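Local coordinates for protein beta-ketoacyl synthase (Pseudomonas aeruginosa, PDB 4CW4) that catalyses the condensation of acetyl-CoA with malonyl-ACP into acetoacetyl-ACP, the primer that starts fatty acid biosynthesis, at residues Glu181-Arg186 / Ile596-Gly601; Glu335-Ile340 / Glu357-Thr362; Thr390-Asn395 / Asn543-Val548. All blocks are in the same frame, centred on the assembly; numbering follows the deposited sequence.

In the fold
Interaction 3 (390-395 with 543-548) is the buried one, a strand pair of the thiolase-type core in which the N544 side chain lies about 8 Å from that of H439, a predicted active-site residue, and about 10 Å from that of C286, the inferred nucleophile. Interaction 2 (335-340 with 357-362) brings a helix and a loop together near the same site: the N358 side chain is about 10 Å from that of H439. The nearest atoms of interactions 2 and 3 are about 12 Å apart. Interaction 1 (181-186 with 596-601) is a surface contact away from the annotated sites, its centre 34 Å from that of interaction 3; both touch the second subunit.

Interaction 1: Glu181-Arg186 / Ile596-Gly601; sequences ELYNSR and IIYNFG
Two tyrosines from loops more than 400 residues apart, Y183 and Y598, meet at a slant that is neither a stack nor an edge-to-face pair. Their ring planes are inclined by 53° and their centroids lie 5.1 Å apart. One corner of the Y183 ring does the touching: CD2 sits over a face of the Y598 ring, displaced toward its rim, and comes within 3.6 Å of Y598 CG. CG of Y183 stands between its own backbone N and carbonyl carbon (chi1 77°), which turns the ring toward 596-601, while the CG of Y598 points away from its backbone N (chi1 -177°) and carries its ring forward to meet it. The backbone O of N184 also touches the Y598 ring, 3.6 Å from CE2.

I596 fills the other half of the contact with its two branches. CG1 reaches L182 CB at 3.7 Å, whereas CG2 packs on Y183 CB at 3.9 Å. No direct hydrogen bond joins the segments; instead a water donates to L182 O at 2.8 Å and accepts from I596 N at 3.0 Å, tying the two backbones beside this apolar patch. Within its own segment, S185 CB covers one face of the Y183 ring, and the phenol OH of Y183 is hydrogen-bonded to H188 ND1.

This surface contact, away from the annotated sites, lays the chain that follows helix 565-590 against a loop of the ketosynthase domain. The Y598 ring also meets those of H188 and Y271. Helix 190-204 underlies both loops, with L182 on V197, Y183 on Q193 and I596 on V196; a few residues on, N599 packs on F399 and F600 on S402, both of the second subunit.

Interaction 2: Glu335-Ile340 / Glu357-Thr362; sequences EGLRLI and ENCGFT
I340 and C359 reach toward each other where helix 334-341 packs on the loop that leads to strand 366-374, in the N-terminal half of the ketosynthase's thiolase-like fold. I340 presents the tip of its longer branch: with CG1 turned away from the carbonyl carbon (chi1 -70°) and the chain then extended, CD1 lands 3.5 Å from N358 CA and 3.6 Å from C359 SG. The I340 and E357 side chains cross obliquely, with I340 CG2 4.2 Å from E357 CB, so the two branches of I340 share out successive residues of the loop.

The thiol points the opposite way, into the helix. C359 SG stands between its own backbone N and carbonyl carbon (chi1 59°), directed at the turn between G336 and I340. G336 has no side chain, and the sulfur rests directly on the helix backbone there. L337 adds CD2, 3.8 Å from C359 SG.

No hydrogen bond crosses between the segments. The N358 side chain turns away from the helix, donating through ND2 to R353 O and accepting at OD1 from R447, which fixes both ends of its amide. Farther along the loop, the F361 ring meets that of H477, a predicted active-site residue. The tightest approach to the helix backbone is that of C359 SG to G336 C, 3.6 Å.

Interaction 3: Thr390-Asn395 / Asn543-Val548; sequences TDVFIN and NNASGV
F393 and S546 form the central hydrogen-bonded pair of two antiparallel strands, whose axes pass 4.7 Å apart at 168°. F393 N donates to S546 O at 2.9 Å and S546 N returns a bond to F393 O at 3.0 Å, both in the plane of the accepting carbonyl. Toward the start of 390-395, V548 N gives a 2.9 Å bond to D391 O. On either side of the central pair lie the non-hydrogen-bonded pairs V392 with G547 and I394 with A545, whose CA atoms make CA-H...O contacts with adjoining carbonyls across the ladder, the shortest from A545 CA to F393 O at 3.1 Å.

V392, I394 and A545 share one face of the sheet, where I394 CG1 packs on A545 CB at 3.9 Å. G547, bare of a side chain, lies beside V392 CG2. At one end of the ladder the V548 branch CG1 lies 3.4 Å from T390 OG1. At the other, the N544 amide closes it: with CG swung away from the carbonyl carbon (chi1 -53°), ND2 donates in the plane of both groups to N395 O, 2.9 Å away. The same ND2 also donates to D397 OD1, so two acceptors hold the amide in place.

Beyond this shell, S546 OG is hydrogen-bonded to T413 OG1 and N536 OD1. D391 OD2 forms a salt bridge with R633 of the second subunit, and N395 ND2 donates to V276 O of that subunit, tying the strand and the residue after it to the dimer partner. Helix 288-301 packs on the face bearing V392, I394 and A545, and helix 409-425 on the one bearing D391 and S546, in the layered manner of the thiolase fold; strand 532-539 pairs with the other edge of 543-550.

Interaction 1: Glu181-Arg186 / Ile596-Gly601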
# COMPACT_ATOMS: atom_id res chain seq x y z
N GLU A 181 3.31 10.40 -24.02
CA GLU A 181 3.09 11.32 -25.13
C GLU A 181 1.63 11.71 -25.28
O GLU A 181 1.29 12.60 -26.06
CB GLU A 181 3.58 10.70 -26.44
CG GLU A 181 5.06 10.38 -26.45
CD GLU A 181 5.51 9.69 -27.74
OE1 GLU A 181 4.64 9.30 -28.55
OE2 GLU A 181 6.73 9.54 -27.92
N LEU A 182 0.76 11.04 -24.54
CA LEU A 182 -0.68 11.21 -24.76
C LEU A 182 -1.34 12.30 -23.94
O LEU A 182 -2.53 12.59 -24.16
CB LEU A 182 -1.38 9.89 -24.50
CG LEU A 182 -0.93 8.69 -25.34
CD1 LEU A 182 -1.66 7.46 -24.86
CD2 LEU A 182 -1.18 8.91 -26.82
N TYR A 183 -0.60 12.88 -23.00
CA TYR A 183 -1.13 13.94 -22.14
C TYR A 183 0.06 14.68 -21.55
O TYR A 183 1.21 14.30 -21.81
CB TYR A 183 -2.06 13.38 -21.03
CG TYR A 183 -1.30 12.73 -19.88
CD1 TYR A 183 -0.79 11.44 -19.99
CD2 TYR A 183 -1.10 13.42 -18.70
CE1 TYR A 183 -0.10 10.88 -18.96
CE2 TYR A 183 -0.39 12.87 -17.68
CZ TYR A 183 0.10 11.59 -17.82
OH TYR A 183 0.84 11.01 -16.82
N ASN A 184 -0.22 15.72 -20.76
CA ASN A 184 0.84 16.52 -20.14
C ASN A 184 1.47 15.78 -18.96
O ASN A 184 1.10 15.98 -17.81
CB ASN A 184 0.28 17.87 -19.67
CG ASN A 184 1.30 18.68 -18.90
OD1 ASN A 184 2.52 18.49 -19.07
ND2 ASN A 184 0.83 19.57 -18.04
N SER A 185 2.44 14.92 -19.27
CA SER A 185 2.96 13.94 -18.32
C SER A 185 4.28 14.35 -17.68
O SER A 185 4.94 13.52 -17.04
CB SER A 185 3.16 12.63 -19.04
OG SER A 185 4.09 12.84 -20.10
N ARG A 186 4.68 15.60 -17.86
CA ARG A 186 5.95 16.08 -17.32
C ARG A 186 6.12 15.73 -15.84
O ARG A 186 5.24 15.97 -15.01
CB ARG A 186 6.10 17.59 -17.54
CG ARG A 186 6.17 18.00 -19.00
CD ARG A 186 6.22 19.52 -19.16
NE ARG A 186 6.40 19.93 -20.56
CZ ARG A 186 5.46 19.84 -21.49
NH1 ARG A 186 4.26 19.34 -21.20
NH2 ARG A 186 5.72 20.25 -22.73
N ILE A 596 -7.07 11.58 -23.71
CA ILE A 596 -6.77 11.27 -22.33
C ILE A 596 -7.24 12.41 -21.44
O ILE A 596 -6.98 13.59 -21.72
CB ILE A 596 -5.25 11.00 -22.15
CG1 ILE A 596 -4.81 9.85 -23.03
CG2 ILE A 596 -4.93 10.75 -20.68
CD1 ILE A 596 -5.59 8.58 -22.88
N ILE A 597 -7.91 12.05 -20.36
CA ILE A 597 -8.40 13.03 -19.39
C ILE A 597 -7.31 13.33 -18.37
O ILE A 597 -6.85 12.44 -17.67
CB ILE A 597 -9.64 12.48 -18.64
CG1 ILE A 597 -10.73 12.06 -19.65
CG2 ILE A 597 -10.15 13.53 -17.64
CD1 ILE A 597 -11.79 11.13 -19.08
N TYR A 598 -6.92 14.59 -18.29
CA TYR A 598 -5.94 15.03 -17.30
C TYR A 598 -6.27 16.48 -16.96
O TYR A 598 -5.82 17.42 -17.62
CB TYR A 598 -4.50 14.92 -17.80
CG TYR A 598 -3.48 15.31 -16.73
CD1 TYR A 598 -3.28 14.51 -15.62
CD2 TYR A 598 -2.72 16.47 -16.85
CE1 TYR A 598 -2.38 14.86 -14.64
CE2 TYR A 598 -1.81 16.82 -15.88
CZ TYR A 598 -1.65 16.02 -14.77
OH TYR A 598 -0.75 16.35 -13.79
N ASN A 599 -7.08 16.64 -15.93
CA ASN A 599 -7.73 17.91 -15.63
C ASN A 599 -7.05 18.73 -14.53
O ASN A 599 -7.72 19.42 -13.75
CB ASN A 599 -9.19 17.64 -15.25
CG ASN A 599 -10.09 18.82 -15.50
OD1 ASN A 599 -9.98 19.50 -16.51
ND2 ASN A 599 -11.01 19.07 -14.57
N PHE A 600 -5.72 18.66 -14.51
CA PHE A 600 -4.89 19.44 -13.58
C PHE A 600 -5.28 20.91 -13.48
O PHE A 600 -5.30 21.64 -14.47
CB PHE A 600 -3.42 19.31 -13.99
CG PHE A 600 -2.45 19.97 -13.04
CD1 PHE A 600 -2.22 21.34 -13.10
CD2 PHE A 600 -1.75 19.22 -12.11
CE1 PHE A 600 -1.33 21.94 -12.23
CE2 PHE A 600 -0.84 19.82 -11.24
CZ PHE A 600 -0.63 21.18 -11.30
N GLY A 601 -5.62 21.32 -12.26
CA GLY A 601 -5.86 22.72 -11.94
C GLY A 601 -7.17 23.29 -12.42
O GLY A 601 -7.36 24.51 -12.35
O HOH W 1 -4.85 12.20 -25.62

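Interaction 2: Glu335-Ile340 / Glu357-Thr362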
# COMPACT_ATOMS: atom_id res chain seq x y z
N GLU A 335 20.16 -18.14 -18.60
CA GLU A 335 20.73 -19.45 -18.36
C GLU A 335 19.67 -20.50 -18.03
O GLU A 335 19.77 -21.64 -18.46
CB GLU A 335 21.79 -19.40 -17.26
CG GLU A 335 23.10 -18.79 -17.71
CD GLU A 335 23.74 -19.51 -18.91
OE1 GLU A 335 23.66 -20.76 -19.01
OE2 GLU A 335 24.31 -18.82 -19.75
N GLY A 336 18.64 -20.10 -17.28
CA GLY A 336 17.56 -21.01 -16.96
C GLY A 336 16.85 -21.49 -18.21
O GLY A 336 16.58 -22.68 -18.38
N LEU A 337 16.56 -20.57 -19.12
CA LEU A 337 15.89 -20.92 -20.35
C LEU A 337 16.79 -21.76 -21.27
O LEU A 337 16.30 -22.62 -22.00
CB LEU A 337 15.39 -19.67 -21.07
CG LEU A 337 14.30 -18.90 -20.31
CD1 LEU A 337 14.12 -17.51 -20.89
CD2 LEU A 337 12.98 -19.69 -20.33
N ARG A 338 18.09 -21.51 -21.24
CA ARG A 338 19.02 -22.32 -22.02
C ARG A 338 18.95 -23.78 -21.61
O ARG A 338 19.07 -24.67 -22.45
CB ARG A 338 20.45 -21.79 -21.85
CG ARG A 338 20.72 -20.53 -22.64
CD ARG A 338 22.14 -20.02 -22.39
NE ARG A 338 22.52 -18.99 -23.36
CZ ARG A 338 23.55 -18.16 -23.21
NH1 ARG A 338 24.32 -18.23 -22.13
NH2 ARG A 338 23.82 -17.27 -24.15
N LEU A 339 18.76 -24.02 -20.32
CA LEU A 339 18.66 -25.39 -19.82
C LEU A 339 17.38 -26.05 -20.30
O LEU A 339 17.40 -27.22 -20.68
CB LEU A 339 18.71 -25.41 -18.29
CG LEU A 339 20.07 -25.16 -17.66
CD1 LEU A 339 19.97 -25.08 -16.15
CD2 LEU A 339 21.06 -26.26 -18.04
N ILE A 340 16.28 -25.31 -20.29
CA ILE A 340 15.01 -25.85 -20.75
C ILE A 340 15.04 -26.15 -22.25
O ILE A 340 14.54 -27.18 -22.69
CB ILE A 340 13.85 -24.89 -20.41
CG1 ILE A 340 13.62 -24.90 -18.90
CG2 ILE A 340 12.53 -25.31 -21.12
CD1 ILE A 340 12.79 -23.77 -18.42
N GLU A 357 7.66 -27.21 -18.26
CA GLU A 357 9.05 -27.03 -17.85
C GLU A 357 9.30 -25.52 -17.78
O GLU A 357 9.01 -24.79 -18.73
CB GLU A 357 10.02 -27.72 -18.81
CG GLU A 357 9.82 -29.22 -18.93
CD GLU A 357 10.07 -29.95 -17.63
OE1 GLU A 357 10.99 -29.55 -16.88
OE2 GLU A 357 9.33 -30.92 -17.34
N ASN A 358 9.80 -25.04 -16.65
CA ASN A 358 9.91 -23.61 -16.44
C ASN A 358 10.95 -23.28 -15.38
O ASN A 358 11.54 -24.19 -14.79
CB ASN A 358 8.53 -22.95 -16.17
CG ASN A 358 7.83 -23.49 -14.94
OD1 ASN A 358 8.47 -23.96 -13.99
ND2 ASN A 358 6.50 -23.36 -14.91
N CYS A 359 11.22 -21.99 -15.19
CA CYS A 359 12.36 -21.59 -14.37
C CYS A 359 12.26 -20.18 -13.79
O CYS A 359 13.28 -19.53 -13.55
CB CYS A 359 13.64 -21.74 -15.17
SG CYS A 359 13.70 -20.76 -16.71
N GLY A 360 11.04 -19.73 -13.50
CA GLY A 360 10.84 -18.45 -12.83
C GLY A 360 9.92 -17.55 -13.62
O GLY A 360 9.70 -17.75 -14.83
N PHE A 361 9.38 -16.54 -12.95
CA PHE A 361 8.44 -15.66 -13.59
C PHE A 361 9.13 -14.58 -14.42
O PHE A 361 10.35 -14.39 -14.34
CB PHE A 361 7.38 -15.12 -12.59
CG PHE A 361 7.80 -13.98 -11.69
CD1 PHE A 361 7.70 -12.66 -12.10
CD2 PHE A 361 8.14 -14.22 -10.38
CE1 PHE A 361 8.00 -11.62 -11.26
CE2 PHE A 361 8.45 -13.16 -9.51
CZ PHE A 361 8.38 -11.87 -9.97
N THR A 362 8.34 -13.92 -15.25
CA THR A 362 8.78 -12.81 -16.08
C THR A 362 8.09 -11.54 -15.62
O THR A 362 6.87 -11.47 -15.55
CB THR A 362 8.42 -13.09 -17.54
OG1 THR A 362 9.22 -14.18 -18.02
CG2 THR A 362 8.65 -11.86 -18.42

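Interaction 3: Thr390-Asn395 / Asn543-Val548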
# COMPACT_ATOMS: atom_id res chain seq x y z
N THR A 390 -18.97 -11.38 -7.54
CA THR A 390 -19.78 -11.70 -6.37
C THR A 390 -18.97 -11.87 -5.09
O THR A 390 -19.51 -11.68 -4.00
CB THR A 390 -20.63 -12.95 -6.60
OG1 THR A 390 -19.82 -13.98 -7.15
CG2 THR A 390 -21.77 -12.66 -7.56
N ASP A 391 -17.70 -12.23 -5.19
CA ASP A 391 -16.90 -12.46 -4.01
C ASP A 391 -15.44 -12.47 -4.36
O ASP A 391 -15.05 -12.88 -5.47
CB ASP A 391 -17.20 -13.83 -3.38
CG ASP A 391 -18.33 -13.79 -2.34
OD1 ASP A 391 -18.28 -13.00 -1.35
OD2 ASP A 391 -19.28 -14.57 -2.53
N VAL A 392 -14.64 -12.05 -3.38
CA VAL A 392 -13.22 -12.33 -3.34
C VAL A 392 -12.90 -12.82 -1.95
O VAL A 392 -13.29 -12.20 -0.95
CB VAL A 392 -12.38 -11.06 -3.62
CG1 VAL A 392 -10.88 -11.31 -3.34
CG2 VAL A 392 -12.58 -10.59 -5.07
N PHE A 393 -12.19 -13.93 -1.88
CA PHE A 393 -11.74 -14.48 -0.61
C PHE A 393 -10.23 -14.40 -0.51
O PHE A 393 -9.50 -14.69 -1.46
CB PHE A 393 -12.23 -15.91 -0.46
CG PHE A 393 -13.73 -16.00 -0.41
CD1 PHE A 393 -14.44 -15.54 0.69
CD2 PHE A 393 -14.44 -16.50 -1.49
CE1 PHE A 393 -15.82 -15.58 0.70
CE2 PHE A 393 -15.82 -16.55 -1.47
CZ PHE A 393 -16.51 -16.11 -0.37
N ILE A 394 -9.78 -13.97 0.67
CA ILE A 394 -8.39 -13.72 0.96
C ILE A 394 -8.03 -14.47 2.24
O ILE A 394 -8.71 -14.34 3.25
CB ILE A 394 -8.15 -12.21 1.18
CG1 ILE A 394 -8.36 -11.45 -0.14
CG2 ILE A 394 -6.77 -11.96 1.75
CD1 ILE A 394 -8.41 -9.92 -0.00
N ASN A 395 -6.95 -15.24 2.19
CA ASN A 395 -6.49 -16.01 3.34
C ASN A 395 -4.97 -16.07 3.34
O ASN A 395 -4.35 -16.36 2.30
CB ASN A 395 -7.03 -17.44 3.30
CG ASN A 395 -8.53 -17.49 3.49
OD1 ASN A 395 -9.30 -17.45 2.51
ND2 ASN A 395 -8.96 -17.56 4.76
N ASN A 543 0.19 -14.08 0.96
CA ASN A 543 -0.93 -13.40 0.35
C ASN A 543 -1.58 -14.30 -0.69
O ASN A 543 -0.91 -14.75 -1.61
CB ASN A 543 -0.47 -12.06 -0.23
CG ASN A 543 -0.23 -11.02 0.86
OD1 ASN A 543 -1.18 -10.55 1.48
ND2 ASN A 543 1.03 -10.69 1.11
N ASN A 544 -2.86 -14.58 -0.53
CA ASN A 544 -3.60 -15.43 -1.46
C ASN A 544 -4.98 -14.85 -1.66
O ASN A 544 -5.59 -14.36 -0.71
CB ASN A 544 -3.77 -16.86 -0.91
CG ASN A 544 -2.46 -17.49 -0.48
OD1 ASN A 544 -1.72 -18.05 -1.30
ND2 ASN A 544 -2.16 -17.41 0.80
N ALA A 545 -5.50 -14.94 -2.88
CA ALA A 545 -6.86 -14.49 -3.14
C ALA A 545 -7.46 -15.25 -4.29
O ALA A 545 -6.74 -15.64 -5.21
CB ALA A 545 -6.91 -12.98 -3.42
N SER A 546 -8.78 -15.44 -4.23
CA SER A 546 -9.52 -15.99 -5.35
C SER A 546 -10.81 -15.20 -5.53
O SER A 546 -11.50 -14.88 -4.56
CB SER A 546 -9.86 -17.46 -5.13
OG SER A 546 -8.70 -18.22 -4.87
N GLY A 547 -11.10 -14.84 -6.78
CA GLY A 547 -12.30 -14.09 -7.11
C GLY A 547 -13.28 -14.87 -7.97
O GLY A 547 -12.87 -15.73 -8.76
N VAL A 548 -14.56 -14.52 -7.84
CA VAL A 548 -15.63 -15.15 -8.61
C VAL A 548 -16.23 -14.13 -9.57
O VAL A 548 -16.72 -13.08 -9.16
CB VAL A 548 -16.74 -15.70 -7.68
CG1 VAL A 548 -17.82 -16.39 -8.49
CG2 VAL A 548 -16.15 -16.65 -6.66